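PDB 2V6K: maleylpyruvate isomerase from Ralstonia sp., which catalyses the glutathione-dependent isomerisation of maleylpyruvate to fumarylpyruvate, a step in naphthalene degradation, as a homodimer. Local coordinates for residues 3-8 against 26-31; 13-18 against 203-208; 22-27 against 73-78; 92-97 against 161-166. One frame throughout, in Å; residues are numbered along the deposited sequence.

In the fold
Contacts 1 and 3 lie within the thioredoxin-like N-terminal domain, contact 4 lies within the helical C-terminal domain, and contact 2 ties the two domains together. Contact 1 pairs the strands on either side of helix 12-24 in the chain; contacts 2 and 3 both use that helix, one near its start and one at its end. R18 of contact 2 reaches F8 of contact 1, NH1 to O at 3.0 Å, and contacts 1 and 3 share V26 and P27. T13 and R16 of contact 2 line the pocket of the bound glutathione conjugate, whereas the side chain of L97 of contact 4 is about 11 Å from the ligand. Contacts 1 and 4 are about 23 Å apart between centres.

Contact 1. Residues 3-8 against 26-31; sequences MKLYNF and VPYEYL
V26 meets M3 before the strands pair: its CG1, anti to the backbone N (chi1 171°), lies 3.5 Å from M3 CE, tight for two carbons, with the two side chains roughly perpendicular. At P27 the backbone O receives a bond from a water that also accepts from M3 N, bridging the entrance to the sheet. The Y28 ring runs alongside L5, CE1 standing 3.7 Å from CD2, and its hydroxyl bonds to N22. E29 then uses both backbone polar groups: its N donates to M3 O and its O accepts from L5 N, each at 2.8 Å and nearly straight. Its carboxylate, paired with K2, has OE1 beside the K4 chain, 3.7 Å from CG. The Y30 ring presents one face to the amide of N7. L31 N donates to L5 O at 2.8 Å. L31 O accepts from N7 N at 3.0 Å, while L31 CD1 touches Y6 CZ at 3.5 Å. The in-register pairs K4-E29, L5-Y30 and Y6-L31, with strand axes at 27°, establish parallel pairing. With helix 12-24 between the strands, this is the beta-alpha-beta unit that opens the thioredoxin-like domain of glutathione transferases.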
# COMPACT_ATOMS: atom_id res chain seq x y z
N MET A 3 -5.55 -5.48 24.36
CA MET A 3 -5.55 -5.54 22.90
C MET A 3 -5.97 -6.89 22.34
O MET A 3 -5.54 -7.94 22.81
CB MET A 3 -4.20 -5.12 22.33
CG MET A 3 -4.17 -3.66 21.91
SD MET A 3 -2.56 -3.05 21.41
CE MET A 3 -1.86 -4.52 20.66
N LYS A 4 -6.83 -6.83 21.33
CA LYS A 4 -7.37 -8.01 20.67
C LYS A 4 -7.03 -7.94 19.19
O LYS A 4 -7.38 -6.97 18.51
CB LYS A 4 -8.89 -8.08 20.86
CG LYS A 4 -9.34 -8.24 22.31
CD LYS A 4 -10.85 -8.08 22.44
CE LYS A 4 -11.27 -8.07 23.90
NZ LYS A 4 -12.68 -7.63 24.06
N LEU A 5 -6.35 -8.97 18.71
CA LEU A 5 -5.95 -9.03 17.31
C LEU A 5 -6.86 -9.97 16.53
O LEU A 5 -6.81 -11.19 16.72
CB LEU A 5 -4.49 -9.49 17.19
CG LEU A 5 -3.97 -9.65 15.76
CD1 LEU A 5 -3.89 -8.31 15.04
CD2 LEU A 5 -2.62 -10.35 15.73
N TYR A 6 -7.69 -9.39 15.67
CA TYR A 6 -8.56 -10.17 14.80
C TYR A 6 -7.76 -10.53 13.56
O TYR A 6 -7.37 -9.66 12.79
CB TYR A 6 -9.80 -9.36 14.41
CG TYR A 6 -10.73 -9.11 15.57
CD1 TYR A 6 -11.73 -10.02 15.88
CD2 TYR A 6 -10.59 -7.97 16.37
CE1 TYR A 6 -12.59 -9.81 16.95
CE2 TYR A 6 -11.44 -7.75 17.44
CZ TYR A 6 -12.44 -8.67 17.72
OH TYR A 6 -13.29 -8.45 18.78
N ASN A 7 -7.48 -11.82 13.39
CA ASN A 7 -6.55 -12.24 12.36
C ASN A 7 -6.68 -13.73 12.05
O ASN A 7 -7.58 -14.39 12.57
CB ASN A 7 -5.12 -11.81 12.72
CG ASN A 7 -4.47 -12.68 13.78
OD1 ASN A 7 -5.06 -12.98 14.83
ND2 ASN A 7 -3.25 -13.10 13.51
N PHE A 8 -5.81 -14.25 11.19
CA PHE A 8 -5.90 -15.62 10.70
C PHE A 8 -4.49 -16.15 10.54
O PHE A 8 -3.58 -15.41 10.18
CB PHE A 8 -6.65 -15.60 9.36
CG PHE A 8 -6.88 -16.96 8.74
CD1 PHE A 8 -7.74 -17.89 9.31
CD2 PHE A 8 -6.28 -17.27 7.53
CE1 PHE A 8 -7.98 -19.13 8.69
CE2 PHE A 8 -6.50 -18.50 6.90
CZ PHE A 8 -7.35 -19.43 7.49
N VAL A 26 4.55 -6.46 22.67
CA VAL A 26 3.22 -6.03 23.06
C VAL A 26 2.29 -7.24 23.16
O VAL A 26 2.12 -7.96 22.18
CB VAL A 26 2.66 -4.99 22.05
CG1 VAL A 26 1.19 -4.69 22.33
CG2 VAL A 26 3.48 -3.70 22.11
N PRO A 27 1.69 -7.46 24.35
CA PRO A 27 0.77 -8.59 24.51
C PRO A 27 -0.55 -8.35 23.78
O PRO A 27 -1.00 -7.21 23.67
CB PRO A 27 0.54 -8.66 26.02
CG PRO A 27 0.81 -7.28 26.52
CD PRO A 27 1.83 -6.68 25.59
N TYR A 28 -1.16 -9.43 23.29
CA TYR A 28 -2.45 -9.33 22.62
C TYR A 28 -3.19 -10.65 22.71
O TYR A 28 -2.57 -11.71 22.77
CB TYR A 28 -2.31 -8.91 21.15
CG TYR A 28 -1.36 -9.75 20.32
CD1 TYR A 28 -1.83 -10.82 19.55
CD2 TYR A 28 0.00 -9.47 20.31
CE1 TYR A 28 -0.94 -11.59 18.78
CE2 TYR A 28 0.88 -10.22 19.55
CZ TYR A 28 0.42 -11.27 18.79
OH TYR A 28 1.32 -12.00 18.05
N GLU A 29 -4.52 -10.56 22.71
CA GLU A 29 -5.37 -11.73 22.59
C GLU A 29 -5.55 -12.05 21.12
O GLU A 29 -5.87 -11.17 20.32
CB GLU A 29 -6.73 -11.50 23.25
CG GLU A 29 -7.58 -12.77 23.35
CD GLU A 29 -8.99 -12.55 23.89
OE1 GLU A 29 -9.35 -11.40 24.22
OE2 GLU A 29 -9.74 -13.54 23.99
N TYR A 30 -5.32 -13.31 20.76
CA TYR A 30 -5.47 -13.78 19.38
C TYR A 30 -6.92 -14.18 19.15
O TYR A 30 -7.41 -15.14 19.75
CB TYR A 30 -4.54 -14.97 19.15
CG TYR A 30 -4.39 -15.42 17.71
CD1 TYR A 30 -3.20 -15.17 17.02
CD2 TYR A 30 -5.39 -16.13 17.05
CE1 TYR A 30 -3.03 -15.58 15.71
CE2 TYR A 30 -5.23 -16.55 15.73
CZ TYR A 30 -4.04 -16.27 15.07
OH TYR A 30 -3.85 -16.68 13.77
N LEU A 31 -7.60 -13.44 18.28
CA LEU A 31 -8.97 -13.76 17.93
C LEU A 31 -9.03 -14.17 16.47
O LEU A 31 -8.92 -13.34 15.56
CB LEU A 31 -9.90 -12.58 18.23
CG LEU A 31 -10.09 -12.24 19.71
CD1 LEU A 31 -11.01 -11.05 19.86
CD2 LEU A 31 -10.62 -13.42 20.52
O HOH W 1 -2.97 -6.17 25.87

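Contact 2. Residues 13-18 against 203-208; sequences TSHRLR and RRAAPA. With TGG (gamma-glutamyl-S-(1,2-dicarboxyethyl)cysteinylglycine), chain C.
R18 and A205 bring the backbones nearest, their CA atoms 5.2 Å apart, where helix 12-24 passes the end of helix 200-205. Beyond A205 the chain leaves the helix through A206, whose extended backbone leads into the short 3-10 turn at P207. Across this junction R18 CB packs on A205 CB at 3.7 Å. The R18 chain then bends at chi3 (-54°), bringing its guanidinium side-on to a single acceptor: NE lies 2.9 Å and NH2 3.0 Å from A205 O. That oxygen sits within about 5° of the guanidinium plane, so the two N-H groups converge on it and fix the rotation of the group. Further bonds from NH1 to F8 O and from NH2 to W9 O make R18 a bridge between the N-terminal domain and the tail of the C-terminal one. H15 contributes a different kind of contact. P207 CD lies over one face of its imidazole, 3.6 Å from the centroid and 21° off the normal, a CH-pi interaction; H15 CD2 also approaches A205 O at 3.4 Å. On another side of the same helix, T13 and R16 border the bound glutathione conjugate, with T13 OG1 also bonded to V54 O. The arrangement is thus an interdomain contact of the glutathione transferase fold, made by a helix that also contributes to the glutathione site.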
# COMPACT_ATOMS: atom_id res chain seq x y z
N THR A 13 -0.93 -10.41 5.74
CA THR A 13 -1.06 -9.15 6.48
C THR A 13 -1.19 -9.41 7.98
O THR A 13 -0.74 -8.60 8.78
CB THR A 13 -2.25 -8.32 6.01
OG1 THR A 13 -3.42 -9.15 6.02
CG2 THR A 13 -2.02 -7.78 4.61
N SER A 14 -1.80 -10.53 8.36
CA SER A 14 -1.84 -10.91 9.77
C SER A 14 -0.44 -11.22 10.29
O SER A 14 -0.04 -10.74 11.34
CB SER A 14 -2.73 -12.14 9.97
OG SER A 14 -4.08 -11.87 9.64
N HIS A 15 0.28 -12.03 9.53
CA HIS A 15 1.67 -12.41 9.81
C HIS A 15 2.54 -11.16 9.96
O HIS A 15 3.30 -11.04 10.93
CB HIS A 15 2.11 -13.32 8.66
CG HIS A 15 3.47 -13.93 8.81
ND1 HIS A 15 4.00 -14.74 7.82
CD2 HIS A 15 4.40 -13.86 9.79
CE1 HIS A 15 5.21 -15.13 8.19
NE2 HIS A 15 5.47 -14.62 9.38
N ARG A 16 2.40 -10.23 9.02
CA ARG A 16 3.11 -8.95 9.02
C ARG A 16 2.92 -8.20 10.35
O ARG A 16 3.89 -7.76 10.98
CB ARG A 16 2.58 -8.12 7.84
CG ARG A 16 3.23 -6.76 7.60
CD ARG A 16 2.34 -5.93 6.69
NE ARG A 16 2.25 -6.52 5.35
CZ ARG A 16 1.44 -6.09 4.39
NH1 ARG A 16 0.60 -5.09 4.62
NH2 ARG A 16 1.47 -6.67 3.20
N LEU A 17 1.67 -8.08 10.77
CA LEU A 17 1.37 -7.37 12.01
C LEU A 17 1.82 -8.15 13.24
O LEU A 17 2.31 -7.56 14.21
CB LEU A 17 -0.11 -7.00 12.07
CG LEU A 17 -0.60 -6.28 13.33
CD1 LEU A 17 0.25 -5.05 13.65
CD2 LEU A 17 -2.05 -5.88 13.16
N ARG A 18 1.67 -9.47 13.21
CA ARG A 18 2.14 -10.29 14.33
C ARG A 18 3.63 -10.11 14.56
O ARG A 18 4.08 -10.05 15.70
CB ARG A 18 1.81 -11.78 14.13
CG ARG A 18 0.33 -12.10 14.26
CD ARG A 18 0.06 -13.61 14.27
NE ARG A 18 0.62 -14.34 13.13
CZ ARG A 18 -0.09 -14.83 12.11
NH1 ARG A 18 -1.41 -14.65 12.03
NH2 ARG A 18 0.54 -15.51 11.15
N ARG A 203 9.71 -16.17 14.65
CA ARG A 203 9.27 -17.56 14.80
C ARG A 203 7.88 -17.64 15.41
O ARG A 203 7.03 -18.41 14.94
CB ARG A 203 10.27 -18.35 15.65
CG ARG A 203 11.62 -18.54 14.98
CD ARG A 203 12.59 -19.29 15.87
NE ARG A 203 13.81 -19.61 15.14
CZ ARG A 203 14.79 -20.39 15.59
NH1 ARG A 203 14.70 -20.94 16.80
NH2 ARG A 203 15.86 -20.62 14.84
N ARG A 204 7.63 -16.84 16.44
CA ARG A 204 6.35 -16.86 17.14
C ARG A 204 5.21 -16.32 16.28
O ARG A 204 4.05 -16.64 16.52
CB ARG A 204 6.43 -16.10 18.46
CG ARG A 204 7.20 -16.85 19.55
CD ARG A 204 7.10 -16.17 20.91
NE ARG A 204 7.82 -14.90 20.94
CZ ARG A 204 7.24 -13.70 21.01
NH1 ARG A 204 5.91 -13.59 21.06
NH2 ARG A 204 7.99 -12.61 21.03
N ALA A 205 5.56 -15.51 15.28
CA ALA A 205 4.57 -14.88 14.41
C ALA A 205 4.20 -15.72 13.19
O ALA A 205 3.20 -15.42 12.52
CB ALA A 205 5.09 -13.52 13.95
N ALA A 206 4.99 -16.74 12.90
CA ALA A 206 4.81 -17.53 11.68
C ALA A 206 3.47 -18.26 11.68
O ALA A 206 3.00 -18.67 12.74
CB ALA A 206 5.95 -18.53 11.51
N PRO A 207 2.83 -18.40 10.50
CA PRO A 207 1.54 -19.09 10.38
C PRO A 207 1.44 -20.42 11.15
O PRO A 207 0.46 -20.64 11.87
CB PRO A 207 1.42 -19.31 8.87
CG PRO A 207 2.08 -18.11 8.30
CD PRO A 207 3.28 -17.87 9.20
N ALA A 208 2.45 -21.28 11.02
CA ALA A 208 2.41 -22.61 11.64
C ALA A 208 2.42 -22.58 13.17
O ALA A 208 2.10 -23.59 13.81
CB ALA A 208 3.55 -23.47 11.11
OC1 TGG C . -2.65 -4.39 5.06
CO1 TGG C . -3.88 -4.33 5.26
OT1 TGG C . -4.41 -4.46 6.38
CA1 TGG C . -4.77 -4.08 4.07
NN1 TGG C . -4.12 -3.16 3.14
CB1 TGG C . -5.04 -5.38 3.32
CG1 TGG C . -5.83 -6.36 4.17
CD1 TGG C . -6.40 -7.55 3.41
OE1 TGG C . -5.91 -7.73 2.10
NN2 TGG C . -6.27 -8.74 4.19
CA2 TGG C . -6.37 -10.06 3.63
CO2 TGG C . -7.88 -10.30 3.58
OC2 TGG C . -8.48 -10.42 4.85
NN3 TGG C . -8.31 -11.29 2.63
CA3 TGG C . -9.68 -11.76 2.66
CO3 TGG C . -10.23 -11.78 1.27
OC3 TGG C . -9.51 -11.41 0.32
OT3 TGG C . -11.41 -12.19 1.14
CB2 TGG C . -5.54 -10.90 4.57
SG2 TGG C . -5.67 -12.64 4.38
CD2 TGG C . -4.95 -13.15 2.86
CE2 TGG C . -3.44 -13.04 2.94
OE2 TGG C . -2.74 -14.08 3.02
OF2 TGG C . -2.92 -11.90 2.95
CF2 TGG C . -5.44 -14.58 2.66
CH2 TGG C . -5.10 -15.18 1.32
OI2 TGG C . -4.74 -14.43 0.40
OJ2 TGG C . -5.19 -16.42 1.20

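Contact 3. Residues 22-27 against 73-78; sequences NLKGVP and WLEEQY
K24, near the end of helix 12-24, reaches across to the end of helix 67-77, two helices of the thioredoxin-like domain. Its CB points at the other segment, and a bend at chi2 carries the chain to the ammonium group. K24 NZ donates to Y78 O at 2.7 Å, nearly in line with the C=O bond, and forms a salt bridge with E75 OE1, also at 2.7 Å. The ammonium approaches that oxygen from above the carboxylate plane, 41° out of it. E75 starts out away from the first segment, and its own bend at chi2 returns the carboxylate to K24. A third acceptor, P81 O, also binds NZ, while E75 OE1 takes a bond from L83 N; the lysine and glutamate together therefore hold the chain just beyond helix 67-77. G25 closes helix 12-24 with a Schellman motif: its phi is positive (68°), and G25 N bonds back to N22 O at 3.0 Å. This turn redirects the chain to V26. Elsewhere on helix 67-77, E76 forms a salt bridge with R91 of the second subunit, so the helix also takes part in the dimer interface. The V26 branch CG2 sits over the centre of the Y78 ring, 3.5 Å from the centroid and only 5° off the normal, a CH-pi contact across one ring face.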
# COMPACT_ATOMS: atom_id res chain seq x y z
N ASN A 22 5.18 -8.67 18.03
CA ASN A 22 6.15 -9.49 18.76
C ASN A 22 7.48 -8.77 18.96
O ASN A 22 8.08 -8.86 20.03
CB ASN A 22 6.39 -10.84 18.08
CG ASN A 22 5.16 -11.72 18.10
OD1 ASN A 22 4.15 -11.40 18.72
ND2 ASN A 22 5.25 -12.85 17.39
N LEU A 23 7.94 -8.05 17.94
CA LEU A 23 9.18 -7.30 18.07
C LEU A 23 9.07 -6.24 19.16
O LEU A 23 10.03 -5.99 19.89
CB LEU A 23 9.58 -6.66 16.74
CG LEU A 23 10.18 -7.61 15.70
CD1 LEU A 23 10.21 -6.94 14.34
CD2 LEU A 23 11.57 -8.07 16.10
N LYS A 24 7.88 -5.65 19.30
CA LYS A 24 7.63 -4.65 20.33
C LYS A 24 7.37 -5.26 21.70
O LYS A 24 7.36 -4.55 22.71
CB LYS A 24 6.46 -3.74 19.93
CG LYS A 24 6.69 -2.88 18.69
CD LYS A 24 7.86 -1.92 18.87
CE LYS A 24 7.85 -0.87 17.77
NZ LYS A 24 8.95 0.12 17.93
N GLY A 25 7.13 -6.57 21.75
CA GLY A 25 6.81 -7.26 23.00
C GLY A 25 5.45 -6.87 23.56
O GLY A 25 5.22 -6.93 24.77
N VAL A 26 4.55 -6.46 22.67
CA VAL A 26 3.22 -6.03 23.06
C VAL A 26 2.29 -7.24 23.16
O VAL A 26 2.12 -7.96 22.18
CB VAL A 26 2.66 -4.99 22.05
CG1 VAL A 26 1.19 -4.69 22.33
CG2 VAL A 26 3.48 -3.70 22.11
N PRO A 27 1.69 -7.46 24.35
CA PRO A 27 0.77 -8.59 24.51
C PRO A 27 -0.55 -8.35 23.78
O PRO A 27 -1.00 -7.21 23.67
CB PRO A 27 0.54 -8.66 26.02
CG PRO A 27 0.81 -7.28 26.52
CD PRO A 27 1.83 -6.68 25.59
N TRP A 73 1.63 3.14 13.75
CA TRP A 73 1.11 3.48 15.08
C TRP A 73 1.89 2.77 16.19
O TRP A 73 2.28 3.39 17.18
CB TRP A 73 -0.39 3.19 15.12
CG TRP A 73 -1.09 3.41 16.44
CD1 TRP A 73 -1.63 4.57 16.90
CD2 TRP A 73 -1.35 2.41 17.44
NE1 TRP A 73 -2.20 4.37 18.14
CE2 TRP A 73 -2.04 3.05 18.49
CE3 TRP A 73 -1.06 1.04 17.55
CZ2 TRP A 73 -2.44 2.36 19.64
CZ3 TRP A 73 -1.46 0.36 18.69
CH2 TRP A 73 -2.14 1.03 19.72
N LEU A 74 2.14 1.47 16.01
CA LEU A 74 2.95 0.71 16.97
C LEU A 74 4.34 1.30 17.14
O LEU A 74 4.84 1.38 18.26
CB LEU A 74 3.09 -0.75 16.54
CG LEU A 74 1.87 -1.65 16.67
CD1 LEU A 74 2.18 -3.00 16.06
CD2 LEU A 74 1.48 -1.82 18.14
N GLU A 75 4.96 1.71 16.04
CA GLU A 75 6.30 2.27 16.09
C GLU A 75 6.35 3.53 16.96
O GLU A 75 7.29 3.72 17.73
CB GLU A 75 6.82 2.55 14.67
CG GLU A 75 8.11 3.36 14.61
CD GLU A 75 9.32 2.65 15.20
OE1 GLU A 75 9.23 1.46 15.59
OE2 GLU A 75 10.37 3.30 15.27
N GLU A 76 5.32 4.36 16.84
CA GLU A 76 5.25 5.61 17.59
C GLU A 76 4.83 5.40 19.05
O GLU A 76 5.33 6.07 19.95
CB GLU A 76 4.31 6.59 16.88
CG GLU A 76 4.34 8.02 17.41
CD GLU A 76 3.07 8.40 18.14
OE1 GLU A 76 2.62 7.62 19.01
OE2 GLU A 76 2.51 9.48 17.85
N GLN A 77 3.93 4.44 19.27
CA GLN A 77 3.36 4.20 20.59
C GLN A 77 4.27 3.39 21.51
O GLN A 77 4.26 3.59 22.73
CB GLN A 77 2.01 3.47 20.46
CG GLN A 77 0.89 4.34 19.92
CD GLN A 77 0.39 5.35 20.93
OE1 GLN A 77 0.63 6.55 20.79
NE2 GLN A 77 -0.30 4.87 21.95
N TYR A 78 5.05 2.49 20.91
CA TYR A 78 5.93 1.59 21.64
C TYR A 78 7.33 1.75 21.06
O TYR A 78 7.71 1.02 20.15
CB TYR A 78 5.45 0.14 21.48
CG TYR A 78 4.06 -0.07 22.01
CD1 TYR A 78 3.82 -0.22 23.38
CD2 TYR A 78 2.96 -0.11 21.14
CE1 TYR A 78 2.54 -0.42 23.87
CE2 TYR A 78 1.68 -0.29 21.62
CZ TYR A 78 1.47 -0.45 22.98
OH TYR A 78 0.20 -0.64 23.47

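Contact 4. Residues 92-97 against 161-166; sequences QRVRAL and TPTLAD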
# COMPACT_ATOMS: atom_id res chain seq x y z
N GLN A 92 12.64 6.93 4.60
CA GLN A 92 12.04 6.82 3.28
C GLN A 92 12.36 5.49 2.61
O GLN A 92 11.49 4.87 2.00
CB GLN A 92 12.45 8.01 2.40
CG GLN A 92 11.53 8.24 1.19
CD GLN A 92 11.79 7.30 0.02
OE1 GLN A 92 10.91 7.09 -0.83
NE2 GLN A 92 12.99 6.74 -0.05
N ARG A 93 13.61 5.04 2.74
CA ARG A 93 14.04 3.77 2.12
C ARG A 93 13.32 2.57 2.71
O ARG A 93 12.90 1.68 1.99
CB ARG A 93 15.55 3.56 2.25
CG ARG A 93 16.41 4.71 1.77
CD ARG A 93 16.25 4.97 0.30
NE ARG A 93 16.94 6.20 -0.07
CZ ARG A 93 16.95 6.73 -1.29
NH1 ARG A 93 16.32 6.15 -2.31
NH2 ARG A 93 17.61 7.86 -1.49
N VAL A 94 13.19 2.55 4.04
CA VAL A 94 12.50 1.45 4.71
C VAL A 94 11.02 1.46 4.34
O VAL A 94 10.44 0.42 4.05
CB VAL A 94 12.70 1.49 6.25
CG1 VAL A 94 11.80 0.48 6.93
CG2 VAL A 94 14.16 1.21 6.59
N ARG A 95 10.40 2.64 4.34
CA ARG A 95 9.00 2.73 3.91
C ARG A 95 8.83 2.32 2.45
O ARG A 95 7.80 1.74 2.10
CB ARG A 95 8.44 4.13 4.14
CG ARG A 95 8.18 4.46 5.60
CD ARG A 95 7.46 5.79 5.72
NE ARG A 95 7.04 6.07 7.09
CZ ARG A 95 7.41 7.13 7.80
NH1 ARG A 95 8.22 8.06 7.28
NH2 ARG A 95 6.96 7.27 9.04
N ALA A 96 9.80 2.62 1.60
CA ALA A 96 9.71 2.26 0.18
C ALA A 96 9.78 0.74 0.00
O ALA A 96 8.99 0.16 -0.76
CB ALA A 96 10.79 2.95 -0.63
N LEU A 97 10.71 0.10 0.71
CA LEU A 97 10.81 -1.36 0.67
C LEU A 97 9.50 -1.99 1.12
O LEU A 97 8.97 -2.89 0.46
CB LEU A 97 11.96 -1.84 1.56
CG LEU A 97 13.37 -1.59 1.01
CD1 LEU A 97 14.41 -1.85 2.09
CD2 LEU A 97 13.65 -2.43 -0.23
N THR A 161 19.54 -4.22 12.19
CA THR A 161 18.43 -4.56 13.08
C THR A 161 17.17 -4.77 12.25
O THR A 161 17.04 -4.20 11.15
CB THR A 161 18.16 -3.45 14.13
OG1 THR A 161 17.79 -2.24 13.46
CG2 THR A 161 19.40 -3.20 15.00
N PRO A 162 16.24 -5.61 12.73
CA PRO A 162 14.98 -5.73 12.00
C PRO A 162 14.24 -4.40 11.95
O PRO A 162 14.29 -3.62 12.91
CB PRO A 162 14.19 -6.74 12.84
CG PRO A 162 15.23 -7.50 13.59
CD PRO A 162 16.30 -6.51 13.91
N THR A 163 13.59 -4.14 10.82
CA THR A 163 12.78 -2.93 10.65
C THR A 163 11.42 -3.34 10.12
O THR A 163 11.16 -4.53 9.85
CB THR A 163 13.41 -1.94 9.65
OG1 THR A 163 13.52 -2.56 8.36
CG2 THR A 163 14.79 -1.46 10.12
N LEU A 164 10.52 -2.37 9.97
CA LEU A 164 9.21 -2.75 9.44
C LEU A 164 9.28 -3.34 8.03
O LEU A 164 8.40 -4.11 7.65
CB LEU A 164 8.15 -1.66 9.58
CG LEU A 164 8.27 -0.27 8.97
CD1 LEU A 164 8.03 -0.30 7.46
CD2 LEU A 164 7.26 0.65 9.66
N ALA A 165 10.33 -3.03 7.26
CA ALA A 165 10.47 -3.66 5.94
C ALA A 165 10.52 -5.18 6.06
O ALA A 165 9.90 -5.90 5.27
CB ALA A 165 11.68 -3.12 5.20
N ASP A 166 11.23 -5.68 7.07
CA ASP A 166 11.31 -7.13 7.29
C ASP A 166 9.97 -7.72 7.69
O ASP A 166 9.67 -8.87 7.35
CB ASP A 166 12.35 -7.45 8.36
CG ASP A 166 13.71 -6.90 8.03
OD1 ASP A 166 14.23 -7.18 6.93
OD2 ASP A 166 14.27 -6.18 8.89
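V94 directs a single methyl, CG1, into the capped first turn of helix 164-178, meeting three consecutive residues there. CG1 lies 3.8 Å from T163 OG1 and also 3.8 Å from A165 N, the acceptor and donor of the cap. The valine branch is anti to the backbone N (chi1 171°), which aims it at this turn. T163 occupies the N-cap. Its OG1 takes a weak bond from A165 N at 3.4 Å, and its own N donates to D166 OD2 at 2.9 Å with an angle of 163°; T163 and D166 form a capping box. D166 is held from its other carboxylate oxygen as well, since OD1 bonds to S157 OG. The remaining contacts are apolar. L164 brings CD1 to V94 CG1 at 3.9 Å, and A165 CB meets L97 CB at 3.9 Å, one helical turn along from V94. The closest CA atoms, V94 and A165, are 5.6 Å apart, consistent with the small alanine there. Y143 of helix 125-149 touches both L97 and A165, extending the packing to a third helix of the C-terminal domain. R93 and R95 form salt bridges within the chain, with D89 and E72, and make weaker polar contacts with the second subunit. The chemistry implies a division of labour: the capping box satisfies polar groups within 161-166, while van der Waals packing, chiefly of V94, L164, A165 and L97, joins the segments without hydrogen bonds between them.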